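PDB 3B48: phosphoenolpyruvate--glycerone phosphotransferase, which probably serves as the DhaM phosphoryl donor of the dihydroxyacetone kinase complex, relaying phosphate from phosphoenolpyruvate toward the DhaL subunit. Local coordinates for residues 98-104 against 126-132; 10-14 against 71-76; 37-41 against 53-57. All coordinates share one frame; numbering follows the deposited sequence.

Contact 1 (98-104 against 126-132); sequences VDAPLVE and AQNAGKK
Glu104 and Lys132 form the salt bridge of this contact, with Glu104 OE2 and Lys132 NZ 3.1 Å apart. The ammonium comes to the anti side of OE2, 30° out of the carboxylate plane, and the two side chains cross at about a right angle. The Glu104 chain bends at chi2 (91°), which turns the carboxylate out of line with the CB-CG bond and sets OE2 beside Lys132 NZ. The same OE2 accepts the backbone N of Leu102 of the second subunit, so the bridge sits at the dimer interface. Lys132 NZ also bonds backbone oxygens of Ala71 and Asp72 of the second subunit.

Behind the bridge the packing is close and built of small groups. Ala129 CB lies 3.3 Å from Glu104 O. Pro101 CG rests 3.6 Å from Gly130 N. Ala100 CB sits against the last turn of helix 119-127, 3.3 Å from Ala126 O. Further out, Val98 CG1 meets Ala126 CB at 3.9 Å, and Gln127 CG lies beside Asp99 O.

The contact joins the start of helix 102-113 to the end of helix 119-127 and the tail after it. Val98 and Ala126 also pack on Phe70 of strand 66-71, while Leu102 and Val103 face helix 15-27.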
loop_
_atom_site.group_PDB
_atom_site.type_symbol
_atom_site.label_atom_id
_atom_site.label_comp_id
_atom_site.label_asym_id
_atom_site.label_seq_id
_atom_site.Cartn_x
_atom_site.Cartn_y
_atom_site.Cartn_z
ATOM N N VAL B 98 -11.092 -5.912 5.960
ATOM C CA VAL B 98 -10.279 -6.910 5.295
ATOM C C VAL B 98 -8.898 -6.864 5.888
ATOM O O VAL B 98 -8.181 -5.874 5.749
ATOM C CB VAL B 98 -10.224 -6.754 3.752
ATOM C CG1 VAL B 98 -9.758 -8.072 3.093
ATOM C CG2 VAL B 98 -11.569 -6.342 3.192
ATOM N N ASP B 99 -8.534 -7.939 6.582
ATOM C CA ASP B 99 -7.212 -8.021 7.187
ATOM C C ASP B 99 -6.179 -8.290 6.105
ATOM O O ASP B 99 -5.754 -9.423 5.886
ATOM C CB ASP B 99 -7.172 -9.088 8.267
ATOM C CG ASP B 99 -6.111 -8.806 9.297
ATOM O OD1 ASP B 99 -5.074 -8.221 8.928
ATOM O OD2 ASP B 99 -6.307 -9.154 10.474
ATOM N N ALA B 100 -5.769 -7.212 5.438
ATOM C CA ALA B 100 -4.921 -7.289 4.247
ATOM C C ALA B 100 -4.205 -5.961 4.046
ATOM O O ALA B 100 -4.729 -4.922 4.453
ATOM C CB ALA B 100 -5.778 -7.632 2.999
ATOM N N PRO B 101 -3.020 -5.980 3.394
ATOM C CA PRO B 101 -2.371 -4.699 3.182
ATOM C C PRO B 101 -3.176 -3.860 2.216
ATOM O O PRO B 101 -3.899 -4.406 1.375
ATOM C CB PRO B 101 -0.999 -5.056 2.607
ATOM C CG PRO B 101 -1.096 -6.438 2.118
ATOM C CD PRO B 101 -2.256 -7.102 2.815
ATOM N N LEU B 102 -3.052 -2.539 2.373
ATOM C CA LEU B 102 -3.854 -1.575 1.679
ATOM C C LEU B 102 -3.798 -1.668 0.125
ATOM O O LEU B 102 -4.847 -1.885 -0.518
ATOM C CB LEU B 102 -3.519 -0.152 2.178
ATOM C CG LEU B 102 -4.288 0.993 1.517
ATOM C CD1 LEU B 102 -5.839 0.929 1.731
ATOM C CD2 LEU B 102 -3.751 2.335 1.919
ATOM N N VAL B 103 -2.614 -1.457 -0.468
ATOM C CA VAL B 103 -2.482 -1.472 -1.935
ATOM C C VAL B 103 -2.755 -2.878 -2.507
ATOM O O VAL B 103 -3.667 -3.076 -3.337
ATOM C CB VAL B 103 -1.075 -0.961 -2.421
ATOM C CG1 VAL B 103 -0.986 -1.030 -3.976
ATOM C CG2 VAL B 103 -0.807 0.467 -1.933
ATOM N N GLU B 104 -1.966 -3.838 -2.033
ATOM C CA GLU B 104 -2.008 -5.190 -2.530
ATOM C C GLU B 104 -3.299 -5.930 -2.225
ATOM O O GLU B 104 -3.805 -6.627 -3.081
ATOM C CB GLU B 104 -0.783 -5.986 -2.075
ATOM C CG GLU B 104 0.570 -5.355 -2.500
ATOM C CD GLU B 104 1.146 -4.386 -1.442
ATOM O OE1 GLU B 104 0.404 -3.874 -0.564
ATOM O OE2 GLU B 104 2.356 -4.146 -1.481
ATOM N N ALA B 126 -7.340 -11.108 -1.187
ATOM C CA ALA B 126 -6.789 -9.917 -0.517
ATOM C C ALA B 126 -5.962 -10.268 0.730
ATOM O O ALA B 126 -4.792 -9.908 0.828
ATOM C CB ALA B 126 -7.909 -8.959 -0.169
ATOM N N GLN B 127 -6.577 -10.997 1.660
ATOM C CA GLN B 127 -5.929 -11.499 2.877
ATOM C C GLN B 127 -4.606 -12.246 2.622
ATOM O O GLN B 127 -3.799 -12.429 3.532
ATOM C CB GLN B 127 -6.914 -12.384 3.660
ATOM C CG GLN B 127 -8.101 -11.581 4.197
ATOM C CD GLN B 127 -9.188 -12.414 4.828
ATOM O OE1 GLN B 127 -9.134 -13.648 4.826
ATOM N NE2 GLN B 127 -10.190 -11.739 5.390
ATOM N N ASN B 128 -4.393 -12.647 1.372
ATOM C CA ASN B 128 -3.190 -13.374 0.959
ATOM C C ASN B 128 -2.112 -12.542 0.242
ATOM O O ASN B 128 -1.087 -13.109 -0.146
ATOM C CB ASN B 128 -3.593 -14.559 0.068
ATOM C CG ASN B 128 -4.037 -15.793 0.871
ATOM O OD1 ASN B 128 -3.942 -15.851 2.115
ATOM N ND2 ASN B 128 -4.527 -16.792 0.147
ATOM N N ALA B 129 -2.335 -11.224 0.121
ATOM C CA ALA B 129 -1.688 -10.315 -0.895
ATOM C C ALA B 129 -0.250 -9.712 -0.746
ATOM O O ALA B 129 0.475 -9.540 -1.753
ATOM C CB ALA B 129 -2.659 -9.194 -1.271
ATOM N N GLY B 130 0.151 -9.341 0.460
ATOM C CA GLY B 130 1.387 -8.541 0.626
ATOM C C GLY B 130 2.769 -8.999 0.115
ATOM O O GLY B 130 3.684 -8.182 0.002
ATOM N N LYS B 131 2.949 -10.285 -0.185
ATOM C CA LYS B 131 4.306 -10.775 -0.475
ATOM C C LYS B 131 4.620 -10.861 -1.967
ATOM O O LYS B 131 3.734 -10.812 -2.833
ATOM C CB LYS B 131 4.604 -12.100 0.230
ATOM C CG LYS B 131 4.063 -12.174 1.637
ATOM C CD LYS B 131 5.116 -11.884 2.667
ATOM C CE LYS B 131 4.691 -12.479 3.993
ATOM N NZ LYS B 131 5.473 -11.911 5.112
ATOM N N LYS B 132 5.905 -11.001 -2.247
ATOM C CA LYS B 132 6.451 -10.724 -3.573
ATOM C C LYS B 132 7.346 -11.868 -4.049
ATOM O O LYS B 132 7.788 -11.854 -5.199
ATOM C CB LYS B 132 7.277 -9.419 -3.542
ATOM C CG LYS B 132 6.779 -8.274 -2.589
ATOM C CD LYS B 132 5.634 -7.553 -3.181
ATOM C CE LYS B 132 4.803 -6.857 -2.145
ATOM N NZ LYS B 132 3.436 -6.834 -2.647
#

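Contact 2 (10-14 against 71-76)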
loop_
_atom_site.group_PDB
_atom_site.type_symbol
_atom_site.label_atom_id
_atom_site.label_comp_id
_atom_site.label_asym_id
_atom_site.label_seq_id
_atom_site.Cartn_x
_atom_site.Cartn_y
_atom_site.Cartn_z
ATOM N N LEU B 10 -11.045 2.503 0.695
ATOM C CA LEU B 10 -9.629 2.690 0.932
ATOM C C LEU B 10 -9.447 3.806 1.954
ATOM O O LEU B 10 -9.673 4.985 1.639
ATOM C CB LEU B 10 -8.926 3.104 -0.379
ATOM C CG LEU B 10 -9.126 2.207 -1.617
ATOM C CD1 LEU B 10 -8.580 2.929 -2.835
ATOM C CD2 LEU B 10 -8.374 0.944 -1.397
ATOM N N VAL B 11 -9.030 3.423 3.160
ATOM C CA VAL B 11 -8.792 4.372 4.268
ATOM C C VAL B 11 -7.292 4.586 4.560
ATOM O O VAL B 11 -6.525 3.655 4.596
ATOM C CB VAL B 11 -9.558 3.945 5.526
ATOM C CG1 VAL B 11 -9.568 5.075 6.552
ATOM C CG2 VAL B 11 -10.989 3.499 5.110
ATOM N N SER B 12 -6.889 5.845 4.705
ATOM C CA SER B 12 -5.495 6.145 4.968
ATOM C C SER B 12 -5.452 7.494 5.620
ATOM O O SER B 12 -6.425 8.206 5.540
ATOM C CB SER B 12 -4.708 6.162 3.638
ATOM O OG SER B 12 -3.325 6.409 3.831
ATOM N N HIS B 13 -4.331 7.859 6.248
ATOM C CA HIS B 13 -4.044 9.287 6.489
ATOM C C HIS B 13 -3.914 10.107 5.204
ATOM O O HIS B 13 -4.271 11.247 5.174
ATOM C CB HIS B 13 -2.767 9.466 7.304
ATOM C CG HIS B 13 -2.966 9.314 8.771
ATOM N ND1 HIS B 13 -2.261 10.055 9.696
ATOM C CD2 HIS B 13 -3.802 8.522 9.480
ATOM C CE1 HIS B 13 -2.651 9.718 10.911
ATOM N NE2 HIS B 13 -3.585 8.788 10.804
ATOM N N SER B 14 -3.392 9.498 4.148
ATOM C CA SER B 14 -3.006 10.211 2.927
ATOM C C SER B 14 -4.082 10.033 1.880
ATOM O O SER B 14 -4.403 8.903 1.503
ATOM C CB SER B 14 -1.647 9.672 2.421
ATOM O OG SER B 14 -1.280 10.106 1.119
ATOM N N ALA B 71 -7.412 -0.478 5.189
ATOM C CA ALA B 71 -6.684 0.640 5.805
ATOM C C ALA B 71 -5.197 0.316 5.808
ATOM O O ALA B 71 -4.795 -0.852 5.697
ATOM C CB ALA B 71 -7.187 0.926 7.226
ATOM N N ASP B 72 -4.361 1.337 5.890
ATOM C CA ASP B 72 -2.944 1.053 6.067
ATOM C C ASP B 72 -2.573 1.003 7.549
ATOM O O ASP B 72 -2.212 -0.047 8.069
ATOM C CB ASP B 72 -2.059 2.013 5.287
ATOM C CG ASP B 72 -2.471 3.507 5.430
ATOM O OD1 ASP B 72 -3.213 3.905 6.375
ATOM O OD2 ASP B 72 -1.994 4.292 4.568
ATOM N N LEU B 73 -2.682 2.134 8.231
ATOM C CA LEU B 73 -2.012 2.304 9.493
ATOM C C LEU B 73 -2.735 3.270 10.404
ATOM O O LEU B 73 -3.452 4.184 9.949
ATOM C CB LEU B 73 -0.605 2.888 9.250
ATOM C CG LEU B 73 0.472 2.207 8.377
ATOM C CD1 LEU B 73 1.316 3.272 7.775
ATOM C CD2 LEU B 73 1.328 1.199 9.173
ATOM N N GLY B 74 -2.474 3.113 11.695
ATOM C CA GLY B 74 -2.805 4.119 12.671
ATOM C C GLY B 74 -4.267 4.365 12.873
ATOM O O GLY B 74 -5.008 3.474 13.245
ATOM N N SER B 75 -4.663 5.605 12.636
ATOM C CA SER B 75 -6.001 6.062 12.927
ATOM C C SER B 75 -6.930 5.690 11.784
ATOM O O SER B 75 -8.144 5.677 11.949
ATOM C CB SER B 75 -6.012 7.579 13.181
ATOM O OG SER B 75 -5.873 8.298 11.964
ATOM N N ALA B 76 -6.348 5.373 10.633
ATOM C CA ALA B 76 -7.079 4.765 9.544
ATOM C C ALA B 76 -7.716 3.457 10.013
ATOM O O ALA B 76 -8.902 3.207 9.769
ATOM C CB ALA B 76 -6.173 4.542 8.351
HETATM O O HOH W 1 -2.625 6.030 7.444
#
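Ser12 OG donates to Asp72 OD2 over 2.6 Å, the short bond at the buried end of this contact. It reaches OD2 on the syn side, 27° out of the carboxylate plane. Ser12 OG stands anti to its own backbone N (chi1 -178°) and also accepts from Ser14 N, which closes an ST turn. The other carboxylate oxygen, Asp72 OD1, takes the backbone N of Leu73 at 2.6 Å. Both oxygens are thus held, OD1 by its own loop and OD2 by Ser12 across the contact.

Next to it the packing is tight and apolar. Ala76 CB lies 3.8 Å from Ser12 CA and 3.9 Å from Val11 CG1. Val11 and Ala71 face each other at the ends of neighbouring parallel strands, where the bond from Asp72 N to Val11 O is weak.

The more open side belongs to His13. This residue is partly exposed, and its ring touches the other loop mainly through one edge: His13 NE2 and Ser75 OG are 2.6 Å apart and share a hydrogen bond in which either may donate. Between the ring and the carboxylate a water fills in. It accepts from His13 N at 2.8 Å and donates to Asp72 OD1 and, at 3.2 Å, to Leu73 O.

A histidine on the loop after the first strand in the chain, beside the loop after a neighbouring parallel strand, fits the EIIA-man family. In that family such a histidine carries the phosphoryl group, consistent with a phosphorelay role for His13.

Contact 3 (37-41 against 53-57); sequences HSLGG and KIIDT
Leu39 and Lys53 face each other in a beta-alpha unit of the alpha/beta fold, where the end of strand 35-38 in the parallel sheet packs against helix 51-60. Lys53 can be followed outward. Its CB lies 4.5 Å from Leu39 CB. The chain runs extended to CD, which lies 3.6 Å from Gly41 O; a bend at chi3 (99°) then turns CE and NZ toward the loop. At the tip, NZ makes a weak hydrogen bond to Gly41 O and lies 3.0 Å from Gly40 O. A water accepts from NZ and donates to Gly40 O and Ser38 O, so the ammonium is tied to the loop after the strand directly and through the water.

Leu39 fills the middle. Its CD1 meets Ile54, and its CD2 lies 3.4 Å from Thr57 OG1. That hydroxyl donates to Lys53 O, which also accepts Thr57 N. The two donors reach this oxygen from opposite faces of the carbonyl plane.

His37 closes the other end. Its NE2 is bonded to Asp7 of the neighbouring strand. Thr57 CG2 stands over one face of the imidazole in a CH-pi contact, 3.6 Å from the ring centroid and 16° off the normal.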
loop_
_atom_site.group_PDB
_atom_site.type_symbol
_atom_site.label_atom_id
_atom_site.label_comp_id
_atom_site.label_asym_id
_atom_site.label_seq_id
_atom_site.Cartn_x
_atom_site.Cartn_y
_atom_site.Cartn_z
ATOM N N HIS B 37 -13.699 3.547 -3.635
ATOM C CA HIS B 37 -13.874 4.863 -3.021
ATOM C C HIS B 37 -12.516 5.301 -2.433
ATOM O O HIS B 37 -11.925 4.559 -1.639
ATOM C CB HIS B 37 -14.958 4.805 -1.931
ATOM C CG HIS B 37 -16.298 4.337 -2.430
ATOM N ND1 HIS B 37 -17.281 5.204 -2.855
ATOM C CD2 HIS B 37 -16.802 3.092 -2.600
ATOM C CE1 HIS B 37 -18.341 4.519 -3.231
ATOM N NE2 HIS B 37 -18.073 3.233 -3.096
ATOM N N SER B 38 -12.011 6.468 -2.855
ATOM C CA SER B 38 -10.831 7.036 -2.237
ATOM C C SER B 38 -11.237 7.780 -0.965
ATOM O O SER B 38 -11.829 8.880 -1.029
ATOM C CB SER B 38 -10.079 7.969 -3.201
ATOM O OG SER B 38 -9.007 8.603 -2.515
ATOM N N LEU B 39 -10.938 7.190 0.186
ATOM C CA LEU B 39 -11.361 7.784 1.459
ATOM C C LEU B 39 -10.240 8.214 2.394
ATOM O O LEU B 39 -10.444 8.348 3.603
ATOM C CB LEU B 39 -12.393 6.887 2.183
ATOM C CG LEU B 39 -13.625 6.395 1.379
ATOM C CD1 LEU B 39 -14.441 5.496 2.238
ATOM C CD2 LEU B 39 -14.497 7.540 0.826
ATOM N N GLY B 40 -9.065 8.465 1.833
ATOM C CA GLY B 40 -7.952 9.008 2.609
ATOM C C GLY B 40 -8.088 10.477 3.007
ATOM O O GLY B 40 -8.700 11.278 2.302
ATOM N N GLY B 41 -7.464 10.840 4.125
ATOM C CA GLY B 41 -7.425 12.217 4.537
ATOM C C GLY B 41 -8.563 12.593 5.457
ATOM O O GLY B 41 -9.519 11.835 5.644
ATOM N N LYS B 53 -16.406 9.521 6.780
ATOM C CA LYS B 53 -16.265 9.322 5.303
ATOM C C LYS B 53 -16.772 7.950 4.849
ATOM O O LYS B 53 -17.476 7.851 3.854
ATOM C CB LYS B 53 -14.817 9.591 4.839
ATOM C CG LYS B 53 -14.416 11.049 5.083
ATOM C CD LYS B 53 -12.988 11.323 4.672
ATOM C CE LYS B 53 -12.919 11.965 3.302
ATOM N NZ LYS B 53 -11.504 12.068 2.860
ATOM N N ILE B 54 -16.426 6.932 5.645
ATOM C CA ILE B 54 -16.910 5.569 5.512
ATOM C C ILE B 54 -18.425 5.499 5.733
ATOM O O ILE B 54 -19.145 5.003 4.864
ATOM C CB ILE B 54 -16.189 4.614 6.518
ATOM C CG1 ILE B 54 -14.661 4.785 6.437
ATOM C CG2 ILE B 54 -16.580 3.172 6.264
ATOM C CD1 ILE B 54 -13.804 3.975 7.449
ATOM N N ILE B 55 -18.905 6.028 6.877
ATOM C CA ILE B 55 -20.328 6.040 7.198
ATOM C C ILE B 55 -21.147 6.695 6.078
ATOM O O ILE B 55 -22.060 6.074 5.542
ATOM C CB ILE B 55 -20.672 6.744 8.571
ATOM C CG1 ILE B 55 -19.827 6.234 9.755
ATOM C CG2 ILE B 55 -22.200 6.656 8.897
ATOM C CD1 ILE B 55 -19.937 4.789 10.006
ATOM N N ASP B 56 -20.851 7.954 5.752
ATOM C CA ASP B 56 -21.524 8.633 4.646
ATOM C C ASP B 56 -21.465 7.828 3.327
ATOM O O ASP B 56 -22.465 7.693 2.648
ATOM C CB ASP B 56 -20.922 10.013 4.427
ATOM C CG ASP B 56 -21.272 11.003 5.532
ATOM O OD1 ASP B 56 -22.357 10.892 6.170
ATOM O OD2 ASP B 56 -20.444 11.917 5.747
ATOM N N THR B 57 -20.295 7.295 2.979
ATOM C CA THR B 57 -20.153 6.468 1.785
ATOM C C THR B 57 -21.110 5.276 1.792
ATOM O O THR B 57 -21.858 5.088 0.834
ATOM C CB THR B 57 -18.685 6.026 1.595
ATOM O OG1 THR B 57 -17.858 7.195 1.459
ATOM C CG2 THR B 57 -18.550 5.161 0.385
HETATM O O HOH W 2 -10.407 11.251 0.535
#

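In the fold
Contacts 2 and 3 are adjacent, with centres about 11 Å apart, and share the sheet of strands 6-11 and 35-38. Probable hydrogen bonds join Leu10 O to Leu39 N at 2.9 Å and Ser12 O to Gly41 N at 3.2 Å. Contact 3 thus flanks the loop bearing His13, the probable phosphoryl carrier. Contact 1 touches contact 2 through Leu102, whose CD2 lies 3.7 Å from Asp72 OD2. Both of these contacts lie at the dimer interface. That interface thus probably lies close to the active site. Contact 3 lies about 20 Å from contact 1, centre to centre, across the chain's centre.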